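Local coordinates for choline binding protein PCPA (Streptococcus pneumoniae, PDB 4CP6) that is a leucine-rich-repeat vaccine antigen of the pneumococcus, belonging to the choline-binding proteins, which are typically held on the cell surface through choline, at residues L141-L146 and L164-F169; G313-K318 and G336-K341; F391-E396 and I412-V417. All blocks are in the same frame, centred on the assembly; numbering follows the deposited sequence.

Contact 1. Residues L141-L146 and L164-F169; sequences LEEIEL and LKKLTF
Ile144 and Leu167 lie side by side on two neighbouring parallel strands, pointing the same way into the core, with Ile144 CG2 3.8 Å from Leu167 CD1. Ile144 turns CG1 anti to its own nitrogen (chi1 -167°), which leaves the CG2 branch to meet the leucine while the longer branch leads away from Leu167; the side chain also touches Ile120 and Phe122 of strand 119-122. Leu146 and Phe169 repeat the pattern two residues further along, on the same face: Leu146 CD1 approaches the ring obliquely, 3.7 Å from Phe169 CE1. Before the strands, Leu141 and Leu164 also run alongside each other.

The other face carries Glu143, Lys166, Glu145 and Thr168. Here the side chains cross at a slant, Glu143 CG touching Lys166 CB at 3.9 Å and Glu145 CG touching Thr168 OG1 at 3.5 Å. A water joins Thr168 OG1 to Glu145 OE1, weakly on the glutamate side, and the other carboxylate oxygen, OE2, bonds to Ser170.

Between the faces runs the ladder joining neighbouring strands of the parallel sheet in the leucine-rich repeat region. At its start Glu142 O accepts from both Lys165 N (2.8 Å) and Lys166 N (3.2 Å). Glu143 OE2 stays 4.3 Å from Lys165 NZ, beyond a salt bridge. Cohesion therefore comes from backbone bonds and the apolar face, the charged side chains probably adding only a weak electrostatic attraction.

Contact 2. Residues G313-K318 and G336-K341; sequences GNLELK and GLPKLK
Lys339 reaches back to Glu316 and forms the one salt bridge between 313-318 and 336-341: NZ sits 2.9 Å from Glu316 OE1, on the syn side and 20° out of the carboxylate plane. A weaker bond from Lys339 NZ to Glu316 OE2 spans 3.3 Å. The lysine chain is extended beyond CG while the glutamate bends at chi2, and this brings the two side chains alongside each other, pointing the same way. Water satisfies the carboxylate further, donating to Glu316 OE2 at 2.7 Å and accepting weakly from the ammonium. On its way out the lysine passes close to a backbone carbonyl oxygen, its CG 3.3 Å from Leu315 O.

The backbone offers two more bonds across the contact. Lys341 N donates to Lys318 O at 2.8 Å and nearly straight, at 172°, though it comes from above the carbonyl plane. Gly313 N to Gly336 O, 2.9 Å, is weak because the angle is only 120°. Other groups are served within their own segment: Leu317 N bonds to Asn314 O and Leu340 N to Leu337 O, each closing a type I turn. Pro338, which has no N-H to give, offers its ring instead, with CG 3.9 Å from Leu315 CD2; its carbonyl goes to Ser363 OG.

The two turns lie one beside the other, starting level at Gly313 and Gly336. They belong to equivalent loops of the leucine-rich repeat region, running from short strands 311-312 and 334-335 into successive strands of the parallel sheet, 319-322 and 342-345. Lys318 shares backbone bonding and a long, weak ion pair with Glu295, and Pro338 touches Val360.

Contact 3. Residues F391-E396 and I412-V417; sequences FYVTSE and IIVEKV
Val393 packs against Ile412 on the buried face of two parallel strands. From its CB the two methyls part. CG1, anti to the carbonyl carbon (chi1 -57°), comes 4.1 Å from Ile412 CG2. CG2, lodged between the backbone nitrogen and carbonyl carbon, is the busier branch: it lies 3.8 Å from the same Ile412 CG2, equally near Ile413 O, and 3.9 Å from Val414 CG2. On this face Ile398 and Leu402 of helix 396-405 touch the valine, and Leu402 also touches Phe391 and Ile412. Phe391 itself offers mainly its CB to Ile412 CG1 and sends its ring away, to an edge-to-face meeting with Phe383.

On the reverse side of the sheet Tyr392 and Ile413 run side by side in the same direction, Ile413 CD1 meeting the ring obliquely, 3.7 Å from Tyr392 CE2. The tyrosine ring also stacks with His368.

Three backbone bonds join the strands: Ile413 N to Phe391 O, Val393 N to Ile413 O, and Glu415 N to Val393 O, the first of them 2.8 Å. Where the chains diverge, a water donates to both Thr394 O and Glu415 O and so continues the link. The segment 391-396 then turns into the helix: Ser395 is its N-cap, with OG accepting from Ile398 N, while Glu396, bent at chi2, swings back across Val414 at about a right angle, its OE2 3.5 Å from Val414 CG2.

Strand 390-393, helix 396-405 and strand 412-414 make a beta-alpha-beta unit, whose last strand ends the parallel sheet at the C-terminal end of the leucine-rich-repeat solenoid.

In the fold
All three contacts join neighbouring segments of one elongated repeat protein and follow one another in series along the chain. Contacts 1 and 3 pair parallel strands, in two different parallel sheets on opposite sides of the chain's centre, about 59 Å apart between centres. Contact 2 pairs turns instead; its two loops lead into strands 319-322 and 342-345, of the same sheet as contact 3. Each combines buried apolar residues with exposed ones. Contacts 1 and 3 share a backbone ladder, but contact 1 adds loosely placed charges, whereas contact 3 adds a helix packed on its apolar face and a serine N-cap. Contact 2 has a real salt bridge with sparse backbone bonding.

Contact 1. Residues L141-L146 and L164-F169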
loop_
_atom_site.group_PDB
_atom_site.type_symbol
_atom_site.label_atom_id
_atom_site.label_comp_id
_atom_site.label_asym_id
_atom_site.label_seq_id
_atom_site.Cartn_x
_atom_site.Cartn_y
_atom_site.Cartn_z
ATOM N N LEU A 141 10.575 -13.365 -6.486
ATOM C CA LEU A 141 9.501 -14.205 -6.973
ATOM C C LEU A 141 8.895 -13.629 -8.251
ATOM O O LEU A 141 8.625 -12.435 -8.311
ATOM C CB LEU A 141 8.417 -14.226 -5.888
ATOM C CG LEU A 141 7.295 -15.231 -5.937
ATOM C CD1 LEU A 141 7.844 -16.670 -5.960
ATOM C CD2 LEU A 141 6.437 -15.064 -4.672
ATOM N N GLU A 142 8.685 -14.478 -9.247
ATOM C CA GLU A 142 8.056 -14.041 -10.481
ATOM C C GLU A 142 6.660 -14.549 -10.600
ATOM O O GLU A 142 5.837 -13.874 -11.201
ATOM C CB GLU A 142 8.890 -14.440 -11.706
ATOM C CG GLU A 142 10.243 -13.751 -11.637
ATOM C CD GLU A 142 11.163 -14.011 -12.805
ATOM O OE1 GLU A 142 10.833 -14.870 -13.652
ATOM O OE2 GLU A 142 12.237 -13.371 -12.853
ATOM N N GLU A 143 6.394 -15.752 -10.094
ATOM C CA GLU A 143 5.080 -16.383 -10.194
ATOM C C GLU A 143 4.800 -17.229 -8.973
ATOM O O GLU A 143 5.686 -17.958 -8.503
ATOM C CB GLU A 143 5.045 -17.346 -11.412
ATOM C CG GLU A 143 4.968 -16.656 -12.767
ATOM C CD GLU A 143 4.602 -17.542 -13.946
ATOM O OE1 GLU A 143 4.470 -18.774 -13.759
ATOM O OE2 GLU A 143 4.441 -16.997 -15.062
ATOM N N ILE A 144 3.547 -17.200 -8.498
ATOM C CA ILE A 144 3.120 -18.050 -7.397
ATOM C C ILE A 144 1.623 -18.254 -7.484
ATOM O O ILE A 144 0.874 -17.307 -7.776
ATOM C CB ILE A 144 3.546 -17.482 -5.992
ATOM C CG1 ILE A 144 3.389 -18.534 -4.854
ATOM C CG2 ILE A 144 2.770 -16.171 -5.650
ATOM C CD1 ILE A 144 3.975 -18.106 -3.482
ATOM N N GLU A 145 1.186 -19.487 -7.243
ATOM C CA GLU A 145 -0.223 -19.831 -7.174
ATOM C C GLU A 145 -0.459 -20.286 -5.742
ATOM O O GLU A 145 0.086 -21.325 -5.318
ATOM C CB GLU A 145 -0.570 -20.959 -8.145
ATOM C CG GLU A 145 -2.046 -21.319 -8.087
ATOM C CD GLU A 145 -2.554 -22.295 -9.137
ATOM O OE1 GLU A 145 -1.903 -22.452 -10.197
ATOM O OE2 GLU A 145 -3.659 -22.841 -8.931
ATOM N N LEU A 146 -1.217 -19.482 -4.954
ATOM C CA LEU A 146 -1.435 -19.771 -3.545
ATOM C C LEU A 146 -2.483 -20.831 -3.363
ATOM O O LEU A 146 -3.490 -20.813 -4.088
ATOM C CB LEU A 146 -1.721 -18.483 -2.762
ATOM C CG LEU A 146 -0.520 -17.523 -2.768
ATOM C CD1 LEU A 146 -0.891 -16.154 -2.239
ATOM C CD2 LEU A 146 0.649 -18.081 -1.949
ATOM N N LEU A 164 7.531 -9.762 -9.400
ATOM C CA LEU A 164 6.314 -10.587 -9.319
ATOM C C LEU A 164 5.356 -10.203 -10.454
ATOM O O LEU A 164 4.921 -9.058 -10.550
ATOM C CB LEU A 164 5.672 -10.432 -7.928
ATOM C CG LEU A 164 4.404 -11.231 -7.675
ATOM C CD1 LEU A 164 4.649 -12.771 -7.774
ATOM C CD2 LEU A 164 3.809 -10.842 -6.345
ATOM N N LYS A 165 5.100 -11.159 -11.365
ATOM C CA LYS A 165 4.271 -10.882 -12.527
ATOM C C LYS A 165 2.950 -11.641 -12.509
ATOM O O LYS A 165 2.011 -11.217 -13.176
ATOM C CB LYS A 165 5.027 -11.069 -13.869
ATOM C CG LYS A 165 5.455 -12.481 -14.234
ATOM C CD LYS A 165 5.777 -12.558 -15.730
ATOM C CE LYS A 165 5.791 -13.975 -16.256
ATOM N NZ LYS A 165 5.946 -14.013 -17.739
ATOM N N LYS A 166 2.868 -12.747 -11.789
ATOM C CA LYS A 166 1.629 -13.513 -11.714
ATOM C C LYS A 166 1.410 -13.979 -10.297
ATOM O O LYS A 166 2.273 -14.652 -9.741
ATOM C CB LYS A 166 1.637 -14.685 -12.715
ATOM C CG LYS A 166 0.281 -15.389 -12.832
ATOM C CD LYS A 166 0.300 -16.411 -13.966
ATOM C CE LYS A 166 -0.803 -17.428 -13.827
ATOM N NZ LYS A 166 -0.817 -18.368 -14.979
ATOM N N LEU A 167 0.280 -13.610 -9.703
ATOM C CA LEU A 167 -0.062 -14.028 -8.354
ATOM C C LEU A 167 -1.495 -14.453 -8.444
ATOM O O LEU A 167 -2.361 -13.615 -8.715
ATOM C CB LEU A 167 0.126 -12.914 -7.306
ATOM C CG LEU A 167 0.049 -13.477 -5.830
ATOM C CD1 LEU A 167 1.101 -12.889 -4.925
ATOM C CD2 LEU A 167 -1.316 -13.286 -5.222
ATOM N N THR A 168 -1.749 -15.750 -8.279
ATOM C CA THR A 168 -3.098 -16.293 -8.397
ATOM C C THR A 168 -3.426 -17.154 -7.189
ATOM O O THR A 168 -2.552 -17.471 -6.376
ATOM C CB THR A 168 -3.234 -17.134 -9.662
ATOM O OG1 THR A 168 -2.280 -18.197 -9.612
ATOM C CG2 THR A 168 -3.041 -16.330 -10.946
ATOM N N PHE A 169 -4.701 -17.517 -7.065
ATOM C CA PHE A 169 -5.223 -18.301 -5.958
ATOM C C PHE A 169 -5.928 -19.488 -6.532
ATOM O O PHE A 169 -6.770 -19.334 -7.428
ATOM C CB PHE A 169 -6.200 -17.448 -5.111
ATOM C CG PHE A 169 -5.613 -16.128 -4.666
ATOM C CD1 PHE A 169 -4.814 -16.047 -3.526
ATOM C CD2 PHE A 169 -5.806 -14.981 -5.418
ATOM C CE1 PHE A 169 -4.244 -14.824 -3.143
ATOM C CE2 PHE A 169 -5.236 -13.764 -5.034
ATOM C CZ PHE A 169 -4.473 -13.696 -3.894
HETATM O O HOH W 1 0.246 -17.785 -10.551
HETATM O O HOH W 2 -2.929 -20.123 -11.387
#

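Contact 2. Residues G313-K318 and G336-K341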
loop_
_atom_site.group_PDB
_atom_site.type_symbol
_atom_site.label_atom_id
_atom_site.label_comp_id
_atom_site.label_asym_id
_atom_site.label_seq_id
_atom_site.Cartn_x
_atom_site.Cartn_y
_atom_site.Cartn_z
ATOM N N GLY A 313 2.874 15.916 -5.323
ATOM C CA GLY A 313 3.546 15.501 -6.553
ATOM C C GLY A 313 2.631 15.398 -7.756
ATOM O O GLY A 313 2.918 14.643 -8.703
ATOM N N ASN A 314 1.515 16.146 -7.757
ATOM C CA ASN A 314 0.609 16.168 -8.905
ATOM C C ASN A 314 1.199 17.125 -9.952
ATOM O O ASN A 314 0.870 18.318 -9.994
ATOM C CB ASN A 314 -0.773 16.587 -8.497
ATOM C CG ASN A 314 -1.348 15.602 -7.519
ATOM O OD1 ASN A 314 -1.652 14.437 -7.880
ATOM N ND2 ASN A 314 -1.478 16.013 -6.298
ATOM N N LEU A 315 2.082 16.551 -10.795
ATOM C CA LEU A 315 2.906 17.308 -11.747
ATOM C C LEU A 315 2.126 18.134 -12.760
ATOM O O LEU A 315 2.684 19.124 -13.272
ATOM C CB LEU A 315 3.877 16.375 -12.465
ATOM C CG LEU A 315 4.827 15.540 -11.606
ATOM C CD1 LEU A 315 5.795 14.742 -12.496
ATOM C CD2 LEU A 315 5.620 16.410 -10.614
ATOM N N GLU A 316 0.858 17.773 -13.037
ATOM C CA GLU A 316 0.058 18.485 -14.023
ATOM C C GLU A 316 -1.165 19.190 -13.486
ATOM O O GLU A 316 -1.948 19.747 -14.258
ATOM C CB GLU A 316 -0.360 17.534 -15.159
ATOM C CG GLU A 316 0.801 17.003 -15.975
ATOM C CD GLU A 316 1.550 17.982 -16.859
ATOM O OE1 GLU A 316 0.979 19.019 -17.256
ATOM O OE2 GLU A 316 2.720 17.677 -17.171
ATOM N N LEU A 317 -1.385 19.161 -12.144
ATOM C CA LEU A 317 -2.606 19.760 -11.609
ATOM C C LEU A 317 -2.623 21.254 -11.801
ATOM O O LEU A 317 -1.718 21.933 -11.318
ATOM C CB LEU A 317 -2.750 19.347 -10.141
ATOM C CG LEU A 317 -3.977 19.821 -9.390
ATOM C CD1 LEU A 317 -5.234 19.262 -9.984
ATOM C CD2 LEU A 317 -3.841 19.447 -7.924
ATOM N N LYS A 318 -3.650 21.790 -12.476
ATOM C CA LYS A 318 -3.640 23.208 -12.845
ATOM C C LYS A 318 -4.285 24.154 -11.865
ATOM O O LYS A 318 -3.914 25.331 -11.830
ATOM C CB LYS A 318 -4.315 23.400 -14.219
ATOM C CG LYS A 318 -3.701 22.555 -15.339
ATOM C CD LYS A 318 -4.509 22.697 -16.649
ATOM C CE LYS A 318 -3.872 21.928 -17.789
ATOM N NZ LYS A 318 -4.524 22.209 -19.093
ATOM N N GLY A 336 4.070 20.219 -3.428
ATOM C CA GLY A 336 4.720 19.807 -4.676
ATOM C C GLY A 336 3.759 19.713 -5.838
ATOM O O GLY A 336 3.446 18.609 -6.333
ATOM N N LEU A 337 3.255 20.877 -6.244
ATOM C CA LEU A 337 2.234 21.040 -7.301
ATOM C C LEU A 337 2.774 22.065 -8.301
ATOM O O LEU A 337 2.401 23.233 -8.268
ATOM C CB LEU A 337 0.912 21.495 -6.668
ATOM C CG LEU A 337 0.411 20.586 -5.494
ATOM C CD1 LEU A 337 -0.708 21.192 -4.737
ATOM C CD2 LEU A 337 0.074 19.171 -5.974
ATOM N N PRO A 338 3.750 21.602 -9.133
ATOM C CA PRO A 338 4.510 22.564 -9.948
ATOM C C PRO A 338 3.777 23.282 -11.066
ATOM O O PRO A 338 4.328 24.276 -11.590
ATOM C CB PRO A 338 5.653 21.740 -10.499
ATOM C CG PRO A 338 5.154 20.298 -10.491
ATOM C CD PRO A 338 4.312 20.235 -9.232
ATOM N N LYS A 339 2.569 22.812 -11.445
ATOM C CA LYS A 339 1.787 23.457 -12.489
ATOM C C LYS A 339 0.523 24.078 -11.934
ATOM O O LYS A 339 -0.303 24.596 -12.690
ATOM C CB LYS A 339 1.478 22.482 -13.633
ATOM C CG LYS A 339 2.726 22.173 -14.471
ATOM C CD LYS A 339 2.369 21.477 -15.760
ATOM C CE LYS A 339 3.502 21.474 -16.760
ATOM N NZ LYS A 339 3.081 20.821 -18.045
ATOM N N LEU A 340 0.378 24.079 -10.577
ATOM C CA LEU A 340 -0.784 24.683 -9.948
ATOM C C LEU A 340 -0.732 26.192 -10.161
ATOM O O LEU A 340 0.213 26.830 -9.678
ATOM C CB LEU A 340 -0.799 24.363 -8.437
ATOM C CG LEU A 340 -2.067 24.753 -7.693
ATOM C CD1 LEU A 340 -3.195 23.783 -7.993
ATOM C CD2 LEU A 340 -1.852 24.777 -6.176
ATOM N N LYS A 341 -1.700 26.763 -10.879
ATOM C CA LYS A 341 -1.735 28.194 -11.151
ATOM C C LYS A 341 -2.572 28.960 -10.147
ATOM O O LYS A 341 -2.304 30.131 -9.849
ATOM C CB LYS A 341 -2.315 28.405 -12.572
ATOM C CG LYS A 341 -1.433 27.869 -13.687
ATOM C CD LYS A 341 -2.033 28.139 -15.082
ATOM C CE LYS A 341 -3.062 27.103 -15.487
ATOM N NZ LYS A 341 -3.271 27.068 -16.960
HETATM O O HOH W 3 5.169 18.661 -16.747
#

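Contact 3. Residues F391-E396 and I412-V417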
loop_
_atom_site.group_PDB
_atom_site.type_symbol
_atom_site.label_atom_id
_atom_site.label_comp_id
_atom_site.label_asym_id
_atom_site.label_seq_id
_atom_site.Cartn_x
_atom_site.Cartn_y
_atom_site.Cartn_z
ATOM N N PHE A 391 -2.403 37.193 -3.182
ATOM C CA PHE A 391 -3.588 36.808 -2.429
ATOM C C PHE A 391 -4.729 37.730 -2.739
ATOM O O PHE A 391 -4.529 38.959 -2.836
ATOM C CB PHE A 391 -3.345 36.855 -0.926
ATOM C CG PHE A 391 -2.544 35.706 -0.360
ATOM C CD1 PHE A 391 -1.155 35.762 -0.311
ATOM C CD2 PHE A 391 -3.182 34.594 0.180
ATOM C CE1 PHE A 391 -0.417 34.714 0.249
ATOM C CE2 PHE A 391 -2.442 33.540 0.732
ATOM C CZ PHE A 391 -1.065 33.604 0.759
ATOM N N TYR A 392 -5.950 37.181 -2.764
ATOM C CA TYR A 392 -7.196 37.927 -2.964
ATOM C C TYR A 392 -8.030 37.611 -1.726
ATOM O O TYR A 392 -8.333 36.426 -1.455
ATOM C CB TYR A 392 -7.895 37.538 -4.283
ATOM C CG TYR A 392 -7.071 37.790 -5.533
ATOM C CD1 TYR A 392 -6.091 36.895 -5.940
ATOM C CD2 TYR A 392 -7.254 38.950 -6.298
ATOM C CE1 TYR A 392 -5.308 37.137 -7.074
ATOM C CE2 TYR A 392 -6.486 39.194 -7.441
ATOM C CZ TYR A 392 -5.510 38.285 -7.824
ATOM O OH TYR A 392 -4.739 38.497 -8.958
ATOM N N VAL A 393 -8.365 38.632 -0.931
ATOM C CA VAL A 393 -9.070 38.441 0.340
ATOM C C VAL A 393 -10.308 39.348 0.418
ATOM O O VAL A 393 -10.446 40.258 -0.402
ATOM C CB VAL A 393 -8.151 38.632 1.572
ATOM C CG1 VAL A 393 -6.951 37.677 1.517
ATOM C CG2 VAL A 393 -7.667 40.079 1.695
ATOM N N THR A 394 -11.182 39.111 1.408
ATOM C CA THR A 394 -12.446 39.845 1.492
ATOM C C THR A 394 -12.390 41.056 2.385
ATOM O O THR A 394 -13.308 41.874 2.316
ATOM C CB THR A 394 -13.579 38.900 1.964
ATOM O OG1 THR A 394 -13.279 38.466 3.284
ATOM C CG2 THR A 394 -13.793 37.723 1.019
ATOM N N SER A 395 -11.380 41.178 3.268
ATOM C CA SER A 395 -11.339 42.328 4.179
ATOM C C SER A 395 -9.938 42.773 4.510
ATOM O O SER A 395 -8.991 41.989 4.409
ATOM C CB SER A 395 -12.042 41.978 5.485
ATOM O OG SER A 395 -11.295 41.048 6.264
ATOM N N GLU A 396 -9.816 44.004 5.017
ATOM C CA GLU A 396 -8.548 44.529 5.502
ATOM C C GLU A 396 -8.071 43.711 6.711
ATOM O O GLU A 396 -6.867 43.507 6.831
ATOM C CB GLU A 396 -8.675 46.025 5.865
ATOM C CG GLU A 396 -8.717 46.939 4.644
ATOM C CD GLU A 396 -7.499 46.970 3.734
ATOM O OE1 GLU A 396 -6.368 46.742 4.217
ATOM O OE2 GLU A 396 -7.673 47.280 2.534
ATOM N N ILE A 412 -1.219 41.430 -1.533
ATOM C CA ILE A 412 -2.533 41.064 -1.012
ATOM C C ILE A 412 -3.525 42.126 -1.469
ATOM O O ILE A 412 -3.365 43.323 -1.150
ATOM C CB ILE A 412 -2.560 40.920 0.515
ATOM C CG1 ILE A 412 -1.473 39.917 1.005
ATOM C CG2 ILE A 412 -3.964 40.496 0.971
ATOM C CD1 ILE A 412 -1.221 39.991 2.460
ATOM N N ILE A 413 -4.536 41.674 -2.216
ATOM C CA ILE A 413 -5.601 42.528 -2.766
ATOM C C ILE A 413 -6.890 42.304 -1.993
ATOM O O ILE A 413 -7.370 41.158 -1.887
ATOM C CB ILE A 413 -5.752 42.262 -4.285
ATOM C CG1 ILE A 413 -4.407 42.569 -5.005
ATOM C CG2 ILE A 413 -6.912 43.104 -4.870
ATOM C CD1 ILE A 413 -4.270 42.011 -6.435
ATOM N N VAL A 414 -7.464 43.373 -1.437
ATOM C CA VAL A 414 -8.737 43.308 -0.719
ATOM C C VAL A 414 -9.835 43.607 -1.754
ATOM O O VAL A 414 -9.862 44.695 -2.340
ATOM C CB VAL A 414 -8.804 44.287 0.485
ATOM C CG1 VAL A 414 -10.170 44.246 1.156
ATOM C CG2 VAL A 414 -7.696 43.982 1.493
ATOM N N GLU A 415 -10.733 42.654 -1.980
ATOM C CA GLU A 415 -11.822 42.831 -2.949
ATOM C C GLU A 415 -12.791 43.944 -2.494
ATOM O O GLU A 415 -12.971 44.163 -1.295
ATOM C CB GLU A 415 -12.580 41.494 -3.087
ATOM C CG GLU A 415 -13.651 41.423 -4.173
ATOM C CD GLU A 415 -14.176 40.041 -4.533
ATOM O OE1 GLU A 415 -14.196 39.151 -3.650
ATOM O OE2 GLU A 415 -14.594 39.858 -5.701
ATOM N N LYS A 416 -13.405 44.639 -3.455
ATOM C CA LYS A 416 -14.429 45.651 -3.190
ATOM C C LYS A 416 -15.649 44.939 -2.564
ATOM O O LYS A 416 -15.932 43.792 -2.932
ATOM C CB LYS A 416 -14.850 46.328 -4.498
ATOM C CG LYS A 416 -13.800 47.256 -5.077
ATOM C CD LYS A 416 -14.351 47.952 -6.320
ATOM C CE LYS A 416 -13.451 49.065 -6.793
ATOM N NZ LYS A 416 -12.153 48.548 -7.327
ATOM N N VAL A 417 -16.338 45.593 -1.606
ATOM C CA VAL A 417 -17.505 45.017 -0.910
ATOM C C VAL A 417 -18.696 44.759 -1.867
ATOM O O VAL A 417 -18.923 45.502 -2.820
ATOM C CB VAL A 417 -17.913 45.851 0.337
ATOM C CG1 VAL A 417 -19.233 45.366 0.938
ATOM C CG2 VAL A 417 -16.809 45.834 1.392
HETATM O O HOH W 4 -14.943 42.163 0.222
#